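Local coordinates for Alr4995 protein (Nostoc sp., PDB 6LRF) that acts as a bifunctional arginine dihydrolase and ornithine cyclodeaminase, probably converting arginine to ornithine and then ornithine to proline, at residues B[47-51]-B[52-56]; B[99-103]-B[104-108]; B[145-148]-B[149-153]; B[266-269]-B[270-273]. All blocks are in the same frame, centred on the assembly; numbering follows the deposited sequence.

How the interactions relate
Read from the N terminus, the four contacts follow one another in series, each between adjoining segments, and none nests in or crosses another. Interaction 1 closes the turn from helix 34-49 into strand 53-56, interaction 2 does the same between helix 93-103 and strand 107-109, interaction 3 is the short helix 145-152 itself, and interaction 4 is the bend after strand 267-268. Folding gathers the chain again: Leu48 packs on Thr266, Asp55 on Trp100, and Phe101 on Leu267, so interactions 1, 2 and 4 touch one another. Strands 53-56 and 267-268 flank strand 6-9, while interaction 3 stands about 6 Å from interaction 4 at the nearest atoms.

Interaction 1: residues B[47-51]-B[52-56]; sequences ILKEH and AIVDL
His51, just before Ala52, carries the flat group of this turn, and the imidazole is engaged at its edge: ND1 donates to Ile47 O at 3.1 Å, the oxygen lying close to the plane of the ring. The backbone N of Glu50 reaches the same oxygen from the opposite face of the carbonyl plane, so two donors hold the last turn of the helix. The histidine side chain also touches Ile226. Here it folds back onto the helix end it has just left, and the case is instructive because the chain must turn at once into a strand. Ala52 O then lies against the helix end, receiving a CA-H...O contact from Lys49 CA at 3.4 Å. The connection is the second half of a beta-alpha-beta crossover: strand 6-9, helix 34-49 and strand 53-56, the last pairing parallel with the first. Two helix side chains meet Val54 here. Leu48, with CG anti to the backbone N (chi1 -166°), brings CG to 4.1 Å from Val54 CG2, the two side chains crossing at about a right angle, while Phe7 of the neighbouring strand covers Leu48 as well. Lys49 starts out away from the strand, but a bend at chi2 (-54°), followed by a straight run to NZ, brings the chain back, and CE comes to 3.7 Å from Val54 CB. Its NZ ends 6.3 Å from Asp55 OD1, too far for a contact, and that carboxylate oxygen forms a salt bridge with Arg6.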
loop_
_atom_site.group_PDB
_atom_site.type_symbol
_atom_site.label_atom_id
_atom_site.label_comp_id
_atom_site.label_asym_id
_atom_site.label_seq_id
_atom_site.Cartn_x
_atom_site.Cartn_y
_atom_site.Cartn_z
ATOM N N ILE B 47 -36.536 31.117 37.094
ATOM C CA ILE B 47 -36.345 32.029 35.966
ATOM C C ILE B 47 -37.570 32.059 35.058
ATOM O O ILE B 47 -38.042 33.132 34.660
ATOM C CB ILE B 47 -35.120 31.648 35.120
ATOM C CG1 ILE B 47 -33.830 31.858 35.912
ATOM C CG2 ILE B 47 -35.075 32.486 33.862
ATOM C CD1 ILE B 47 -32.598 31.284 35.235
ATOM N N LEU B 48 -38.091 30.875 34.746
ATOM C CA LEU B 48 -39.216 30.763 33.830
ATOM C C LEU B 48 -40.481 31.349 34.442
ATOM O O LEU B 48 -41.261 32.012 33.750
ATOM C CB LEU B 48 -39.441 29.296 33.427
ATOM C CG LEU B 48 -40.358 29.053 32.223
ATOM C CD1 LEU B 48 -39.905 29.876 31.030
ATOM C CD2 LEU B 48 -40.402 27.577 31.857
ATOM N N LYS B 49 -40.675 31.105 35.739
ATOM C CA LYS B 49 -41.830 31.617 36.482
ATOM C C LYS B 49 -41.897 33.146 36.456
ATOM O O LYS B 49 -42.962 33.734 36.666
ATOM C CB LYS B 49 -41.790 31.119 37.931
ATOM C CG LYS B 49 -42.860 30.094 38.259
ATOM C CD LYS B 49 -44.248 30.635 37.882
ATOM C CE LYS B 49 -45.383 29.629 38.148
ATOM N NZ LYS B 49 -46.745 30.157 37.775
ATOM N N GLU B 50 -40.752 33.773 36.181
ATOM C CA GLU B 50 -40.638 35.227 36.106
ATOM C C GLU B 50 -41.027 35.786 34.732
ATOM O O GLU B 50 -41.185 36.996 34.575
ATOM C CB GLU B 50 -39.208 35.667 36.455
ATOM C CG GLU B 50 -38.802 35.426 37.921
ATOM C CD GLU B 50 -37.362 35.862 38.239
ATOM O OE1 GLU B 50 -36.416 35.362 37.590
ATOM O OE2 GLU B 50 -37.169 36.694 39.152
ATOM N N HIS B 51 -41.181 34.916 33.737
ATOM C CA HIS B 51 -41.579 35.376 32.406
ATOM C C HIS B 51 -42.823 34.663 31.887
ATOM O O HIS B 51 -43.303 34.959 30.794
ATOM C CB HIS B 51 -40.434 35.193 31.410
ATOM C CG HIS B 51 -39.191 35.944 31.775
ATOM N ND1 HIS B 51 -38.206 35.407 32.576
ATOM C CD2 HIS B 51 -38.777 37.191 31.453
ATOM C CE1 HIS B 51 -37.235 36.291 32.729
ATOM N NE2 HIS B 51 -37.559 37.383 32.061
ATOM N N ALA B 52 -43.349 33.736 32.677
ATOM C CA ALA B 52 -44.487 32.942 32.246
ATOM C C ALA B 52 -45.129 32.164 33.393
ATOM O O ALA B 52 -44.605 32.123 34.506
ATOM C CB ALA B 52 -44.056 31.977 31.125
ATOM N N ILE B 53 -46.264 31.537 33.091
ATOM C CA ILE B 53 -46.982 30.678 34.022
ATOM C C ILE B 53 -46.437 29.260 33.931
ATOM O O ILE B 53 -46.204 28.759 32.828
ATOM C CB ILE B 53 -48.504 30.662 33.710
ATOM C CG1 ILE B 53 -49.078 32.084 33.704
ATOM C CG2 ILE B 53 -49.260 29.756 34.679
ATOM C CD1 ILE B 53 -50.506 32.171 33.108
ATOM N N VAL B 54 -46.240 28.596 35.066
ATOM C CA VAL B 54 -45.740 27.224 35.025
ATOM C C VAL B 54 -46.644 26.274 35.795
ATOM O O VAL B 54 -46.807 26.407 37.001
ATOM C CB VAL B 54 -44.292 27.115 35.591
ATOM C CG1 VAL B 54 -43.820 25.661 35.604
ATOM C CG2 VAL B 54 -43.327 27.995 34.800
ATOM N N ASP B 55 -47.239 25.320 35.085
ATOM C CA ASP B 55 -47.953 24.227 35.718
ATOM C C ASP B 55 -46.992 23.090 35.983
ATOM O O ASP B 55 -45.948 22.987 35.338
ATOM C CB ASP B 55 -49.103 23.731 34.844
ATOM C CG ASP B 55 -50.194 24.771 34.660
ATOM O OD1 ASP B 55 -50.431 25.579 35.593
ATOM O OD2 ASP B 55 -50.817 24.774 33.576
ATOM N N LEU B 56 -47.354 22.230 36.926
ATOM C CA LEU B 56 -46.513 21.109 37.299
ATOM C C LEU B 56 -47.296 19.811 37.232
ATOM O O LEU B 56 -48.466 19.785 37.595
ATOM C CB LEU B 56 -45.945 21.309 38.706
ATOM C CG LEU B 56 -45.130 22.579 38.975
ATOM C CD1 LEU B 56 -44.716 22.608 40.439
ATOM C CD2 LEU B 56 -43.893 22.653 38.082
#

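Interaction 2: residues B[99-103]-B[104-108]; sequences EWFEG and NGYTV
Asn104 folds back over Trp100 at a Schellman motif, a common way of ending a helix by recruiting its last carbonyls, and both defining bonds are present. Phe101 O accepts twice, from Tyr106 N at 3.2 Å and from Asn104 N at 3.0 Å, the two donors arriving from opposite faces of the carbonyl plane. Glu102 O takes Gly105 N, where the positive phi of the glycine reverses the chain. Glu102 O also accepts from a water at 2.8 Å, which donates to Tyr106 O as well, bridging the helix end to the residue just before the strand. Trp100 O is satisfied from a side chain: Asn104 ND2 donates to it at 3.0 Å, and the oxygen lies close to the amide plane. That bond holds the amide flat against the indole, with the two planes 17° apart and ND2 above the centre of the ring system. Asn104 CB adds a CH-pi contact over the six-membered ring of the same tryptophan.

Apolar groups complete the contact. Phe101 sets its edge toward the face of Tyr106 in an offset edge-to-face pair, the planes at 88°, and both rings rest on Val75 and Val80. The polar partner of the phenol lies outside the two segments: Tyr106 OH is hydrogen-bonded to Val269 O. In strand 107-109, Val108 points toward the helix, and its CG2 lies 3.7 Å from Phe101 CB and 3.6 Å from Glu102 CG.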
loop_
_atom_site.group_PDB
_atom_site.type_symbol
_atom_site.label_atom_id
_atom_site.label_comp_id
_atom_site.label_asym_id
_atom_site.label_seq_id
_atom_site.Cartn_x
_atom_site.Cartn_y
_atom_site.Cartn_z
ATOM N N GLU B 99 -53.177 11.990 31.891
ATOM C CA GLU B 99 -54.012 12.506 32.975
ATOM C C GLU B 99 -53.899 14.018 33.060
ATOM O O GLU B 99 -54.902 14.708 33.179
ATOM C CB GLU B 99 -53.621 11.897 34.319
ATOM C CG GLU B 99 -54.576 12.275 35.447
ATOM C CD GLU B 99 -54.158 11.675 36.780
ATOM O OE1 GLU B 99 -53.069 12.054 37.284
ATOM O OE2 GLU B 99 -54.899 10.795 37.301
ATOM N N TRP B 100 -52.683 14.541 33.001
ATOM C CA TRP B 100 -52.534 15.982 33.060
ATOM C C TRP B 100 -53.249 16.650 31.880
ATOM O O TRP B 100 -53.972 17.624 32.064
ATOM C CB TRP B 100 -51.061 16.405 33.095
ATOM C CG TRP B 100 -50.952 17.883 33.358
ATOM C CD1 TRP B 100 -50.822 18.502 34.581
ATOM C CD2 TRP B 100 -51.014 18.933 32.383
ATOM N NE1 TRP B 100 -50.781 19.864 34.416
ATOM C CE2 TRP B 100 -50.902 20.158 33.081
ATOM C CE3 TRP B 100 -51.153 18.958 30.993
ATOM C CZ2 TRP B 100 -50.924 21.392 32.431
ATOM C CZ3 TRP B 100 -51.175 20.184 30.349
ATOM C CH2 TRP B 100 -51.059 21.386 31.070
ATOM N N PHE B 101 -53.059 16.126 30.677
ATOM C CA PHE B 101 -53.617 16.773 29.493
ATOM C C PHE B 101 -55.143 16.809 29.562
ATOM O O PHE B 101 -55.757 17.864 29.340
ATOM C CB PHE B 101 -53.165 16.065 28.209
ATOM C CG PHE B 101 -51.752 16.394 27.791
ATOM C CD1 PHE B 101 -51.339 17.717 27.671
ATOM C CD2 PHE B 101 -50.842 15.379 27.506
ATOM C CE1 PHE B 101 -50.052 18.031 27.285
ATOM C CE2 PHE B 101 -49.536 15.689 27.117
ATOM C CZ PHE B 101 -49.145 17.008 27.006
ATOM N N GLU B 102 -55.747 15.663 29.867
ATOM C CA GLU B 102 -57.199 15.562 29.904
ATOM C C GLU B 102 -57.795 16.418 31.027
ATOM O O GLU B 102 -58.809 17.074 30.826
ATOM C CB GLU B 102 -57.619 14.100 30.016
ATOM C CG GLU B 102 -57.483 13.407 28.666
ATOM C CD GLU B 102 -57.960 11.966 28.640
ATOM O OE1 GLU B 102 -57.949 11.293 29.697
ATOM O OE2 GLU B 102 -58.342 11.505 27.537
ATOM N N GLY B 103 -57.129 16.464 32.174
ATOM C CA GLY B 103 -57.565 17.306 33.276
ATOM C C GLY B 103 -57.348 18.785 33.021
ATOM O O GLY B 103 -57.781 19.630 33.799
ATOM N N ASN B 104 -56.667 19.115 31.930
ATOM C CA ASN B 104 -56.511 20.514 31.570
ATOM C C ASN B 104 -57.206 20.851 30.259
ATOM O O ASN B 104 -56.856 21.829 29.605
ATOM C CB ASN B 104 -55.037 20.892 31.520
ATOM C CG ASN B 104 -54.472 21.190 32.902
ATOM O OD1 ASN B 104 -54.327 22.353 33.290
ATOM N ND2 ASN B 104 -54.147 20.138 33.650
ATOM N N GLY B 105 -58.209 20.044 29.911
ATOM C CA GLY B 105 -59.140 20.377 28.848
ATOM C C GLY B 105 -58.770 19.984 27.422
ATOM O O GLY B 105 -59.553 20.184 26.487
ATOM N N TYR B 106 -57.593 19.408 27.242
ATOM C CA TYR B 106 -57.129 19.102 25.893
ATOM C C TYR B 106 -57.831 17.915 25.282
ATOM O O TYR B 106 -58.228 16.982 25.967
ATOM C CB TYR B 106 -55.617 18.867 25.883
ATOM C CG TYR B 106 -54.850 20.113 26.233
ATOM C CD1 TYR B 106 -54.410 20.335 27.531
ATOM C CD2 TYR B 106 -54.593 21.088 25.270
ATOM C CE1 TYR B 106 -53.714 21.487 27.868
ATOM C CE2 TYR B 106 -53.903 22.252 25.596
ATOM C CZ TYR B 106 -53.461 22.442 26.894
ATOM O OH TYR B 106 -52.774 23.583 27.222
ATOM N N THR B 107 -57.982 17.964 23.966
ATOM C CA THR B 107 -58.444 16.814 23.204
ATOM C C THR B 107 -57.205 15.971 22.873
ATOM O O THR B 107 -56.321 16.418 22.141
ATOM C CB THR B 107 -59.193 17.264 21.934
ATOM O OG1 THR B 107 -60.253 18.150 22.312
ATOM C CG2 THR B 107 -59.755 16.087 21.150
ATOM N N VAL B 108 -57.147 14.765 23.438
ATOM C CA VAL B 108 -55.950 13.934 23.407
ATOM C C VAL B 108 -56.058 12.851 22.339
ATOM O O VAL B 108 -56.979 12.030 22.347
ATOM C CB VAL B 108 -55.687 13.270 24.776
ATOM C CG1 VAL B 108 -54.504 12.324 24.693
ATOM C CG2 VAL B 108 -55.439 14.325 25.850
HETATM O O HOH W 1 -59.995 16.880 28.257
#

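Interaction 3: residues B[145-148]-B[149-153]; sequences HPYL and AKWLD
Tyr147 and Trp151, one helical turn apart, form the inner shell of this contact. Their side chains run side by side and point the same way, each with CG anti to its carbonyl carbon (chi1 -73° in both), yet the rings are inclined obliquely, their planes at 55°. Tyrosine supplies the touching atoms: CD1 stands over one face of the indole near its rim, 3.6 Å from Trp151 CH2, while Tyr147 CB makes a CH-pi contact 4.2 Å from the centroid of the six-membered ring. The backbone sets this spacing. Trp151 N donates to Tyr147 O at 2.9 Å, and the same oxygen lies 3.4 Å from Trp151 CG, so the indole root also rests against the carbonyl of the tyrosine that covers its face. Equivalent bonds run from Ala149 N to His145 O and from Lys150 N to Pro146 O, and Leu152 N closes the series on Leu148 O at 2.9 Å. This is the i to i+4 logic of any alpha helix, here in the helix of a beta-alpha-beta unit between strands 132-136 and 155-160. Further out, Tyr109 stacks on Trp151, while Leu111, Pro112 and Leu115 lie against Tyr147. Leu148 and Leu152 face Val81, and His145 is tied to Ser158 OG through ND1 and to Gly135 O through NE2. At the far end Asp153 leaves the helix with positive phi, its OD1 bonded to Ala279 N.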
loop_
_atom_site.group_PDB
_atom_site.type_symbol
_atom_site.label_atom_id
_atom_site.label_comp_id
_atom_site.label_asym_id
_atom_site.label_seq_id
_atom_site.Cartn_x
_atom_site.Cartn_y
_atom_site.Cartn_z
ATOM N N HIS B 145 -45.830 10.946 11.286
ATOM C CA HIS B 145 -45.942 12.321 10.842
ATOM C C HIS B 145 -47.285 12.632 10.164
ATOM O O HIS B 145 -47.838 13.715 10.396
ATOM C CB HIS B 145 -44.757 12.681 9.932
ATOM C CG HIS B 145 -43.439 12.661 10.648
ATOM N ND1 HIS B 145 -42.261 13.084 10.071
ATOM C CD2 HIS B 145 -43.123 12.285 11.910
ATOM C CE1 HIS B 145 -41.274 12.951 10.942
ATOM N NE2 HIS B 145 -41.773 12.477 12.068
ATOM N N PRO B 146 -47.822 11.711 9.343
ATOM C CA PRO B 146 -49.159 12.014 8.799
ATOM C C PRO B 146 -50.275 12.126 9.854
ATOM O O PRO B 146 -51.266 12.809 9.613
ATOM C CB PRO B 146 -49.444 10.827 7.872
ATOM C CG PRO B 146 -48.053 10.338 7.466
ATOM C CD PRO B 146 -47.238 10.504 8.719
ATOM N N TYR B 147 -50.124 11.445 10.986
ATOM C CA TYR B 147 -51.091 11.534 12.071
ATOM C C TYR B 147 -51.039 12.919 12.683
ATOM O O TYR B 147 -52.075 13.516 12.998
ATOM C CB TYR B 147 -50.806 10.474 13.135
ATOM C CG TYR B 147 -51.172 9.061 12.734
ATOM C CD1 TYR B 147 -52.433 8.547 12.999
ATOM C CD2 TYR B 147 -50.243 8.230 12.111
ATOM C CE1 TYR B 147 -52.768 7.239 12.636
ATOM C CE2 TYR B 147 -50.567 6.928 11.746
ATOM C CZ TYR B 147 -51.829 6.440 12.016
ATOM O OH TYR B 147 -52.155 5.152 11.665
ATOM N N LEU B 148 -49.822 13.431 12.844
ATOM C CA LEU B 148 -49.637 14.745 13.421
ATOM C C LEU B 148 -50.342 15.779 12.562
ATOM O O LEU B 148 -50.999 16.702 13.063
ATOM C CB LEU B 148 -48.159 15.089 13.531
ATOM C CG LEU B 148 -47.276 14.090 14.245
ATOM C CD1 LEU B 148 -45.866 14.649 14.309
ATOM C CD2 LEU B 148 -47.819 13.835 15.631
ATOM N N ALA B 149 -50.194 15.615 11.255
ATOM C CA ALA B 149 -50.701 16.587 10.310
ATOM C C ALA B 149 -52.232 16.589 10.323
ATOM O O ALA B 149 -52.860 17.641 10.345
ATOM C CB ALA B 149 -50.180 16.283 8.933
ATOM N N LYS B 150 -52.808 15.393 10.295
ATOM C CA LYS B 150 -54.259 15.185 10.281
ATOM C C LYS B 150 -54.917 15.663 11.578
ATOM O O LYS B 150 -55.930 16.348 11.553
ATOM C CB LYS B 150 -54.554 13.699 10.055
ATOM C CG LYS B 150 -56.020 13.323 10.069
ATOM C CD LYS B 150 -56.224 11.832 9.789
ATOM C CE LYS B 150 -55.578 10.960 10.863
ATOM N NZ LYS B 150 -56.022 9.539 10.742
ATOM N N TRP B 151 -54.316 15.316 12.709
ATOM C CA TRP B 151 -54.888 15.613 14.018
ATOM C C TRP B 151 -54.639 17.030 14.502
ATOM O O TRP B 151 -55.420 17.561 15.301
ATOM C CB TRP B 151 -54.341 14.644 15.056
ATOM C CG TRP B 151 -54.895 13.272 14.948
ATOM C CD1 TRP B 151 -56.072 12.897 14.352
ATOM C CD2 TRP B 151 -54.313 12.079 15.470
ATOM N NE1 TRP B 151 -56.252 11.536 14.473
ATOM C CE2 TRP B 151 -55.188 11.015 15.163
ATOM C CE3 TRP B 151 -53.129 11.802 16.165
ATOM C CZ2 TRP B 151 -54.917 9.702 15.527
ATOM C CZ3 TRP B 151 -52.871 10.497 16.536
ATOM C CH2 TRP B 151 -53.758 9.465 16.214
ATOM N N LEU B 152 -53.544 17.647 14.066
ATOM C CA LEU B 152 -53.297 19.012 14.501
ATOM C C LEU B 152 -53.639 20.007 13.396
ATOM O O LEU B 152 -53.517 21.214 13.594
ATOM C CB LEU B 152 -51.856 19.185 14.963
ATOM C CG LEU B 152 -51.418 18.310 16.141
ATOM C CD1 LEU B 152 -50.021 18.667 16.534
ATOM C CD2 LEU B 152 -52.334 18.456 17.352
ATOM N N ASP B 153 -54.076 19.482 12.248
ATOM C CA ASP B 153 -54.464 20.281 11.078
ATOM C C ASP B 153 -53.362 21.277 10.657
ATOM O O ASP B 153 -53.573 22.494 10.646
ATOM C CB ASP B 153 -55.785 21.022 11.365
ATOM C CG ASP B 153 -56.634 21.243 10.108
ATOM O OD1 ASP B 153 -56.315 20.660 9.051
ATOM O OD2 ASP B 153 -57.642 21.986 10.178
#

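Interaction 4: residues B[266-269]-B[270-273]; sequences TLRV and TEPV
Arg268 NE donates to Thr270 O at 2.9 Å along a nearly straight line (172°), and the oxygen lies close to the guanidinium plane, at the edge of the group. Glu271 OE1 is a more distant neighbour: at 3.8 Å from Arg268 NE and well out of that plane, it makes a long salt bridge of charges alone. The carboxylate and guanidinium planes are nevertheless only 17° apart, and OE2 of the same glutamate rests 3.5 Å from Arg268 CG. Each side chain does its part: Arg268 is extended from CG to NE, whereas Glu271 bends at chi2 (-73°), which brings its carboxylate back beside the arginine's methylene groups. Arg127, outside the two segments, forms a salt bridge with Glu271 OE1, so two arginines share one carboxylate and its negative charge probably eases their proximity. On the backbone, a water donates to Val269 O at 2.9 Å and accepts from Glu271 N, spanning the bend. Thr270 OG1 meanwhile bonds to Arg6 N. The bend follows strand 267-268, which pairs antiparallel with strand 6-9, and the route then leads on to strand 280-292, within a module consistent with the alpha/beta propeller of the guanidine-modifying enzyme family.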
loop_
_atom_site.group_PDB
_atom_site.type_symbol
_atom_site.label_atom_id
_atom_site.label_comp_id
_atom_site.label_asym_id
_atom_site.label_seq_id
_atom_site.Cartn_x
_atom_site.Cartn_y
_atom_site.Cartn_z
ATOM N N THR B 266 -39.230 21.356 29.839
ATOM C CA THR B 266 -40.404 22.210 29.674
ATOM C C THR B 266 -41.280 21.765 28.501
ATOM O O THR B 266 -40.796 21.191 27.525
ATOM C CB THR B 266 -40.020 23.704 29.418
ATOM O OG1 THR B 266 -39.481 23.850 28.091
ATOM C CG2 THR B 266 -39.012 24.220 30.444
ATOM N N LEU B 267 -42.570 22.061 28.591
ATOM C CA LEU B 267 -43.474 21.904 27.463
ATOM C C LEU B 267 -44.367 23.139 27.387
ATOM O O LEU B 267 -45.068 23.464 28.348
ATOM C CB LEU B 267 -44.299 20.629 27.613
ATOM C CG LEU B 267 -45.351 20.353 26.543
ATOM C CD1 LEU B 267 -44.715 20.156 25.175
ATOM C CD2 LEU B 267 -46.169 19.148 26.931
ATOM N N ARG B 268 -44.325 23.849 26.266
ATOM C CA ARG B 268 -45.212 24.991 26.080
ATOM C C ARG B 268 -46.628 24.505 25.764
ATOM O O ARG B 268 -46.857 23.863 24.738
ATOM C CB ARG B 268 -44.690 25.902 24.970
ATOM C CG ARG B 268 -45.621 27.050 24.615
ATOM C CD ARG B 268 -44.870 28.205 23.962
ATOM N NE ARG B 268 -45.784 29.269 23.541
ATOM C CZ ARG B 268 -45.409 30.524 23.314
ATOM N NH1 ARG B 268 -44.139 30.869 23.476
ATOM N NH2 ARG B 268 -46.301 31.433 22.942
ATOM N N VAL B 269 -47.581 24.784 26.647
ATOM C CA VAL B 269 -48.924 24.249 26.447
ATOM C C VAL B 269 -49.878 25.327 25.901
ATOM O O VAL B 269 -51.058 25.061 25.646
ATOM C CB VAL B 269 -49.467 23.647 27.747
ATOM C CG1 VAL B 269 -48.764 22.349 28.037
ATOM C CG2 VAL B 269 -49.267 24.630 28.911
ATOM N N THR B 270 -49.333 26.526 25.705
ATOM C CA THR B 270 -50.026 27.651 25.066
ATOM C C THR B 270 -49.509 27.877 23.651
ATOM O O THR B 270 -48.587 28.663 23.435
ATOM C CB THR B 270 -49.846 28.967 25.876
ATOM O OG1 THR B 270 -50.462 28.814 27.153
ATOM C CG2 THR B 270 -50.492 30.156 25.164
ATOM N N GLU B 271 -50.108 27.173 22.691
ATOM C CA GLU B 271 -49.724 27.271 21.283
ATOM C C GLU B 271 -50.931 27.667 20.450
ATOM O O GLU B 271 -51.735 26.809 20.071
ATOM C CB GLU B 271 -49.153 25.937 20.762
ATOM C CG GLU B 271 -47.890 25.442 21.461
ATOM C CD GLU B 271 -46.654 26.248 21.091
ATOM O OE1 GLU B 271 -46.807 27.337 20.483
ATOM O OE2 GLU B 271 -45.530 25.789 21.398
ATOM N N PRO B 272 -51.076 28.971 20.172
ATOM C CA PRO B 272 -52.241 29.442 19.410
ATOM C C PRO B 272 -52.218 28.950 17.965
ATOM O O PRO B 272 -51.149 28.854 17.356
ATOM C CB PRO B 272 -52.116 30.973 19.477
ATOM C CG PRO B 272 -51.198 31.241 20.658
ATOM C CD PRO B 272 -50.250 30.081 20.684
ATOM N N VAL B 273 -53.395 28.638 17.434
ATOM C CA VAL B 273 -53.516 28.085 16.094
ATOM C C VAL B 273 -53.622 29.216 15.085
ATOM O O VAL B 273 -54.467 30.103 15.220
ATOM C CB VAL B 273 -54.741 27.163 15.976
ATOM C CG1 VAL B 273 -54.945 26.697 14.537
ATOM C CG2 VAL B 273 -54.588 25.971 16.904
HETATM O O HOH W 2 -52.593 25.503 23.256
#